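Local coordinates for acylphosphatase (Bacillus subtilis, PDB 3BR8), which catalyses the hydrolysis of acyl phosphates to a carboxylate and inorganic phosphate, at residues Glu24-Trp33 / Leu45-Phe56. Sequence-based numbering, arbitrary orientation. Where two conformers were deposited one is given.
Sequences EADKRKLAGW and LAEGPENALQSF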
ATOM      1  N   GLU A  24       1.563  -5.457  -6.481  1.00  7.46           N
ATOM      2  CA  GLU A  24       2.434  -4.321  -6.782  1.00  7.76           C
ATOM      3  C   GLU A  24       3.615  -4.270  -5.830  1.00  7.45           C
ATOM      4  O   GLU A  24       4.745  -3.995  -6.244  1.00  7.53           O
ATOM      5  CB  GLU A  24       1.648  -3.012  -6.719  1.00  8.33           C
ATOM      6  CG  GLU A  24       0.852  -2.724  -7.968  1.00  9.84           C
ATOM      7  CD  GLU A  24       1.713  -2.556  -9.223  1.00  9.75           C
ATOM      8  OE1 GLU A  24       2.817  -1.965  -9.185  1.00 10.51           O
ATOM      9  OE2 GLU A  24       1.232  -2.986 -10.277  1.00 10.57           O
ATOM     10  N   ALA A  25       3.362  -4.488  -4.544  1.00  6.95           N
ATOM     11  CA  ALA A  25       4.429  -4.473  -3.551  1.00  7.00           C
ATOM     12  C   ALA A  25       5.460  -5.578  -3.805  1.00  7.11           C
ATOM     13  O   ALA A  25       6.664  -5.323  -3.742  1.00  7.19           O
ATOM     14  CB  ALA A  25       3.851  -4.612  -2.173  1.00  7.54           C
ATOM     15  N   ASP A  26       4.997  -6.784  -4.117  1.00  7.34           N
ATOM     16  CA  ASP A  26       5.929  -7.868  -4.425  1.00  7.78           C
ATOM     17  C   ASP A  26       6.716  -7.587  -5.704  1.00  7.81           C
ATOM     18  O   ASP A  26       7.927  -7.794  -5.745  1.00  7.99           O
ATOM     19  CB  ASP A  26       5.207  -9.204  -4.533  1.00  8.08           C
ATOM     20  CG  ASP A  26       4.812  -9.797  -3.182  1.00  9.87           C
ATOM     21  OD1 ASP A  26       5.346  -9.388  -2.127  1.00  9.49           O
ATOM     22  OD2 ASP A  26       3.975 -10.725  -3.199  1.00  9.82           O
ATOM     23  N   LYS A  27       6.033  -7.106  -6.740  1.00  7.19           N
ATOM     24  CA  LYS A  27       6.710  -6.721  -7.970  1.00  7.95           C
ATOM     25  C   LYS A  27       7.847  -5.754  -7.655  1.00  7.63           C
ATOM     26  O   LYS A  27       8.946  -5.891  -8.195  1.00  7.64           O
ATOM     27  CB  LYS A  27       5.725  -6.062  -8.938  1.00  7.99           C
ATOM     28  CG  LYS A  27       6.396  -5.359 -10.118  1.00  8.66           C
ATOM     29  CD  LYS A  27       5.390  -4.732 -11.066  1.00  9.84           C
ATOM     30  CE  LYS A  27       6.086  -3.816 -12.051  1.00 10.16           C
ATOM     31  NZ  LYS A  27       5.185  -3.513 -13.191  1.00 10.92           N
ATOM     32  N   ARG A  28       7.568  -4.782  -6.789  1.00  7.59           N
ATOM     33  CA  ARG A  28       8.511  -3.725  -6.464  1.00  7.61           C
ATOM     34  C   ARG A  28       9.416  -4.057  -5.279  1.00  7.64           C
ATOM     35  O   ARG A  28      10.182  -3.214  -4.826  1.00  7.49           O
ATOM     36  CB  ARG A  28       7.756  -2.406  -6.277  1.00  6.91           C
ATOM     37  CG  ARG A  28       6.985  -2.042  -7.525  1.00  7.93           C
ATOM     38  CD  ARG A  28       6.202  -0.729  -7.432  1.00  8.50           C
ATOM     39  NE  ARG A  28       5.308  -0.693  -8.586  1.00  8.84           N
ATOM     40  CZ  ARG A  28       5.666  -0.343  -9.820  1.00  9.61           C
ATOM     41  NH1 ARG A  28       6.879   0.148 -10.084  1.00  9.71           N
ATOM     42  NH2 ARG A  28       4.777  -0.480 -10.804  1.00 12.09           N
ATOM     43  N   LYS A  29       9.348  -5.304  -4.819  1.00  7.78           N
ATOM     44  CA  LYS A  29      10.191  -5.840  -3.733  1.00  8.66           C
ATOM     45  C   LYS A  29      10.109  -5.009  -2.446  1.00  8.91           C
ATOM     46  O   LYS A  29      11.110  -4.755  -1.781  1.00 10.29           O
ATOM     47  CB  LYS A  29      11.641  -6.088  -4.202  1.00  9.46           C
ATOM     48  CG  LYS A  29      11.711  -7.038  -5.400  1.00  8.83           C
ATOM     49  CD  LYS A  29      13.153  -7.319  -5.851  1.00 11.11           C
ATOM     50  CE  LYS A  29      13.200  -8.136  -7.140  1.00 11.19           C
ATOM     51  NZ  LYS A  29      14.613  -8.540  -7.487  1.00 13.42           N
ATOM     52  N   LEU A  30       8.892  -4.598  -2.112  1.00  8.08           N
ATOM     53  CA  LEU A  30       8.625  -3.843  -0.898  1.00  8.53           C
ATOM     54  C   LEU A  30       8.130  -4.772   0.201  1.00  8.79           C
ATOM     55  O   LEU A  30       7.439  -5.755  -0.071  1.00  9.16           O
ATOM     56  CB  LEU A  30       7.581  -2.761  -1.185  1.00  8.24           C
ATOM     57  CG  LEU A  30       7.958  -1.757  -2.272  1.00  8.63           C
ATOM     58  CD1 LEU A  30       6.774  -0.843  -2.537  1.00  9.33           C
ATOM     59  CD2 LEU A  30       9.178  -0.960  -1.855  1.00  9.14           C
ATOM     60  N   ALA A  31       8.482  -4.454   1.440  1.00  8.76           N
ATOM     61  CA  ALA A  31       8.031  -5.237   2.593  1.00  9.41           C
ATOM     62  C   ALA A  31       7.028  -4.435   3.427  1.00  9.52           C
ATOM     63  O   ALA A  31       7.040  -3.208   3.418  1.00 10.21           O
ATOM     64  CB  ALA A  31       9.210  -5.652   3.438  1.00 10.78           C
ATOM     65  N   GLY A  32       6.148  -5.129   4.134  1.00  9.60           N
ATOM     66  CA  GLY A  32       5.125  -4.464   4.925  1.00  9.59           C
ATOM     67  C   GLY A  32       3.806  -5.196   4.837  1.00  8.34           C
ATOM     68  O   GLY A  32       3.776  -6.435   4.825  1.00  8.99           O
ATOM     69  N   TRP A  33       2.709  -4.447   4.762  1.00  8.48           N
ATOM     70  CA  TRP A  33       1.387  -5.061   4.747  1.00  8.14           C
ATOM     71  C   TRP A  33       0.317  -4.129   4.191  1.00  7.78           C
ATOM     72  O   TRP A  33       0.521  -2.917   4.061  1.00  7.31           O
ATOM     73  CB  TRP A  33       0.971  -5.539   6.159  1.00  9.81           C
ATOM     74  CG  TRP A  33       0.683  -4.406   7.149  1.00  9.78           C
ATOM     75  CD1 TRP A  33      -0.492  -3.697   7.286  1.00 11.26           C
ATOM     76  CD2 TRP A  33       1.579  -3.882   8.132  1.00 11.98           C
ATOM     77  NE1 TRP A  33      -0.366  -2.762   8.288  1.00 12.31           N
ATOM     78  CE2 TRP A  33       0.888  -2.860   8.830  1.00 11.45           C
ATOM     79  CE3 TRP A  33       2.895  -4.183   8.499  1.00 12.72           C
ATOM     80  CZ2 TRP A  33       1.476  -2.136   9.870  1.00 13.48           C
ATOM     81  CZ3 TRP A  33       3.484  -3.460   9.527  1.00 14.12           C
ATOM     82  CH2 TRP A  33       2.773  -2.447  10.203  1.00 13.70           C
ATOM     83  N   LEU A  45       1.503  -0.297   4.791  1.00  8.39           N
ATOM     84  CA  LEU A  45       2.839   0.003   5.281  1.00  8.91           C
ATOM     85  C   LEU A  45       3.806  -0.601   4.276  1.00  8.56           C
ATOM     86  O   LEU A  45       3.729  -1.802   3.995  1.00  8.56           O
ATOM     87  CB  LEU A  45       3.042  -0.607   6.670  1.00 10.27           C
ATOM     88  CG  LEU A  45       4.289  -0.239   7.468  1.00 13.54           C
ATOM     89  CD1 LEU A  45       5.527  -1.056   7.077  1.00 14.51           C
ATOM     90  CD2 LEU A  45       4.531   1.258   7.431  1.00 17.98           C
ATOM     91  N   ALA A  46       4.688   0.222   3.711  1.00  8.84           N
ATOM     92  CA  ALA A  46       5.624  -0.278   2.709  1.00  8.49           C
ATOM     93  C   ALA A  46       7.031   0.246   2.982  1.00  9.22           C
ATOM     94  O   ALA A  46       7.209   1.439   3.239  1.00  9.88           O
ATOM     95  CB  ALA A  46       5.172   0.112   1.313  1.00  9.05           C
ATOM     96  N   GLU A  47       8.018  -0.639   2.896  1.00  9.39           N
ATOM     97  CA  GLU A  47       9.420  -0.359   3.193  0.50 11.03           C
ATOM     98  C   GLU A  47      10.246  -0.812   1.981  1.00 10.06           C
ATOM     99  O   GLU A  47      10.110  -1.911   1.506  1.00  9.70           O
ATOM    100  CB  GLU A  47       9.903  -1.100   4.450  0.50 12.17           C
ATOM    101  CG  GLU A  47       9.134  -0.787   5.741  0.50 15.39           C
ATOM    102  CD  GLU A  47       9.701  -1.466   6.992  0.50 17.22           C
ATOM    103  OE1 GLU A  47      10.567  -2.363   6.874  0.50 19.59           O
ATOM    104  OE2 GLU A  47       9.283  -1.091   8.110  0.50 20.47           O
ATOM    105  N   GLY A  48      11.173   0.035   1.546  1.00  9.65           N
ATOM    106  CA  GLY A  48      12.063  -0.339   0.447  1.00 10.42           C
ATOM    107  C   GLY A  48      12.804   0.871  -0.092  1.00 10.54           C
ATOM    108  O   GLY A  48      12.776   1.952   0.525  1.00 11.40           O
ATOM    109  N   PRO A  49      13.482   0.701  -1.240  1.00 11.19           N
ATOM    110  CA  PRO A  49      14.185   1.811  -1.863  1.00 11.77           C
ATOM    111  C   PRO A  49      13.238   2.875  -2.387  1.00 10.69           C
ATOM    112  O   PRO A  49      12.089   2.593  -2.753  1.00 10.06           O
ATOM    113  CB  PRO A  49      14.935   1.158  -3.029  1.00 12.36           C
ATOM    114  CG  PRO A  49      14.876  -0.313  -2.796  1.00 13.06           C
ATOM    115  CD  PRO A  49      13.637  -0.555  -1.997  1.00 10.90           C
ATOM    116  N   GLU A  50      13.734   4.098  -2.426  1.00 11.34           N
ATOM    117  CA  GLU A  50      12.925   5.242  -2.785  1.00 11.73           C
ATOM    118  C   GLU A  50      12.295   5.142  -4.188  1.00 11.07           C
ATOM    119  O   GLU A  50      11.133   5.527  -4.376  1.00 10.24           O
ATOM    120  CB  GLU A  50      13.759   6.514  -2.598  1.00 13.66           C
ATOM    121  CG  GLU A  50      14.042   6.885  -1.111  1.00 16.16           C
ATOM    122  CD  GLU A  50      15.261   6.172  -0.457  1.00 18.23           C
ATOM    123  OE1 GLU A  50      15.904   5.275  -1.064  1.00 16.34           O
ATOM    124  OE2 GLU A  50      15.587   6.536   0.703  1.00 19.23           O
ATOM    125  N   ASN A  51      13.025   4.615  -5.173  1.00 10.64           N
ATOM    126  CA  ASN A  51      12.453   4.497  -6.519  1.00 10.87           C
ATOM    127  C   ASN A  51      11.254   3.549  -6.587  1.00  9.74           C
ATOM    128  O   ASN A  51      10.234   3.848  -7.223  1.00  9.51           O
ATOM    129  CB  ASN A  51      13.512   4.176  -7.604  1.00 11.45           C
ATOM    130  CG  ASN A  51      14.360   2.929  -7.305  1.00 12.10           C
ATOM    131  OD1 ASN A  51      14.014   2.095  -6.465  1.00 10.79           O
ATOM    132  ND2 ASN A  51      15.470   2.789  -8.044  1.00 11.81           N
ATOM    133  N   ALA A  52      11.375   2.430  -5.881  1.00  8.85           N
ATOM    134  CA  ALA A  52      10.305   1.458  -5.726  1.00  8.17           C
ATOM    135  C   ALA A  52       9.102   2.034  -4.974  1.00  8.18           C
ATOM    136  O   ALA A  52       7.953   1.841  -5.385  1.00  7.34           O
ATOM    137  CB  ALA A  52      10.845   0.195  -5.031  1.00  8.76           C
ATOM    138  N   LEU A  53       9.363   2.750  -3.881  1.00  7.59           N
ATOM    139  CA  LEU A  53       8.293   3.336  -3.098  1.00  7.69           C
ATOM    140  C   LEU A  53       7.533   4.404  -3.865  1.00  7.52           C
ATOM    141  O   LEU A  53       6.303   4.451  -3.816  1.00  7.85           O
ATOM    142  CB  LEU A  53       8.831   3.941  -1.796  1.00  8.40           C
ATOM    143  CG  LEU A  53       9.172   2.987  -0.650  1.00  9.04           C
ATOM    144  CD1 LEU A  53       9.860   3.751   0.463  1.00  9.75           C
ATOM    145  CD2 LEU A  53       7.928   2.267  -0.120  1.00  9.56           C
ATOM    146  N   GLN A  54       8.251   5.289  -4.554  1.00  7.87           N
ATOM    147  CA  GLN A  54       7.593   6.352  -5.306  1.00  8.59           C
ATOM    148  C   GLN A  54       6.737   5.791  -6.431  1.00  8.23           C
ATOM    149  O   GLN A  54       5.591   6.206  -6.612  1.00  8.42           O
ATOM    150  CB  GLN A  54       8.627   7.326  -5.863  1.00  8.96           C
ATOM    151  CG  GLN A  54       8.006   8.491  -6.627  1.00  9.06           C
ATOM    152  CD  GLN A  54       9.023   9.487  -7.131  1.00  9.90           C
ATOM    153  OE1 GLN A  54       8.779  10.190  -8.117  1.00 12.65           O
ATOM    154  NE2 GLN A  54      10.166   9.570  -6.460  1.00 11.18           N
ATOM    155  N   SER A  55       7.295   4.857  -7.202  1.00  7.92           N
ATOM    156  CA  SER A  55       6.537   4.231  -8.277  1.00  8.63           C
ATOM    157  C   SER A  55       5.365   3.401  -7.737  1.00  8.05           C
ATOM    158  O   SER A  55       4.300   3.364  -8.358  1.00  8.52           O
ATOM    159  CB  SER A  55       7.455   3.411  -9.196  1.00  9.63           C
ATOM    160  OG  SER A  55       8.113   2.359  -8.514  1.00  9.48           O
ATOM    161  N   PHE A  56       5.541   2.768  -6.577  1.00  7.61           N
ATOM    162  CA  PHE A  56       4.441   2.053  -5.907  1.00  7.31           C
ATOM    163  C   PHE A  56       3.254   2.969  -5.593  1.00  7.68           C
ATOM    164  O   PHE A  56       2.104   2.599  -5.860  1.00  8.26           O
ATOM    165  CB  PHE A  56       4.993   1.420  -4.634  1.00  7.34           C
ATOM    166  CG  PHE A  56       3.978   0.711  -3.764  1.00  6.18           C
ATOM    167  CD1 PHE A  56       3.399  -0.494  -4.154  1.00  6.41           C
ATOM    168  CD2 PHE A  56       3.697   1.194  -2.486  1.00  7.41           C
ATOM    169  CE1 PHE A  56       2.518  -1.158  -3.305  1.00  7.19           C
ATOM    170  CE2 PHE A  56       2.819   0.527  -1.635  1.00  6.80           C
ATOM    171  CZ  PHE A  56       2.234  -0.656  -2.041  1.00  6.91           C
TER
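Leu-30 presses CD1 onto one face of the Phe-56 ring, 3.8 Å from CD1 to the ring centroid, a CH-pi contact set off toward CG, the side where the ring joins its chain. Its other methyl, CD2, packs on Gly-48 CA, Ala-52 CB and Leu-53 CD2. With CG anti to the carbonyl carbon (chi1 -59°), Leu-30 sends both methyls into the angle between strand 42-48 and helix 50-62. This is the tight part: a CB on Gly-48 would collide with CD2, while Glu-24 CB meets the Phe-56 ring's edge and Ala-25 CB its CE1 atom. A Schellman motif with Lys-29 at C-prime ends helix 17-27 and turns the chain into the next strand.

Toward solvent the grip slackens: Arg-28 CD still packs on Phe-56 CA (3.6 Å), but beyond it NH1 makes just a weak, bent hydrogen bond to Ser-55 OG, 3.0 Å and 122°. NE and NH2 grip one oxygen of Glu-24, OE1, side-on in the guanidinium plane, each at 2.9 Å. Cut back to an alanine, Arg-28 would lose its guanidinium and CD, which is likely to leave the Glu-24 carboxylate without its paired charge and Ser-55 OG without its weak donor, and to open a gap against Phe-56 CA.

Beyond the leucine, strands 31-36 and 42-48 pair antiparallel. Ala-31 N reaches Glu-47 O at 3.0 Å, nearly straight (167°), and Trp-33 and Leu-45 exchange two backbone hydrogen bonds. Leu-45 CB sits squarely over the six-membered ring of Trp-33, whose NE1 hydrogen-bonds Glu-43 OE2.

In this ferredoxin-like alpha+beta sandwich, apolar packing through Leu-30 and Phe-56 thus joins the end of helix 17-27 to helix 50-62 and strand 42-48, backbone bonds fix the strand register, and the salt bridge lies within 24-33, leaving the weak Arg-28 to Ser-55 bond as its polar link to helix 50-62.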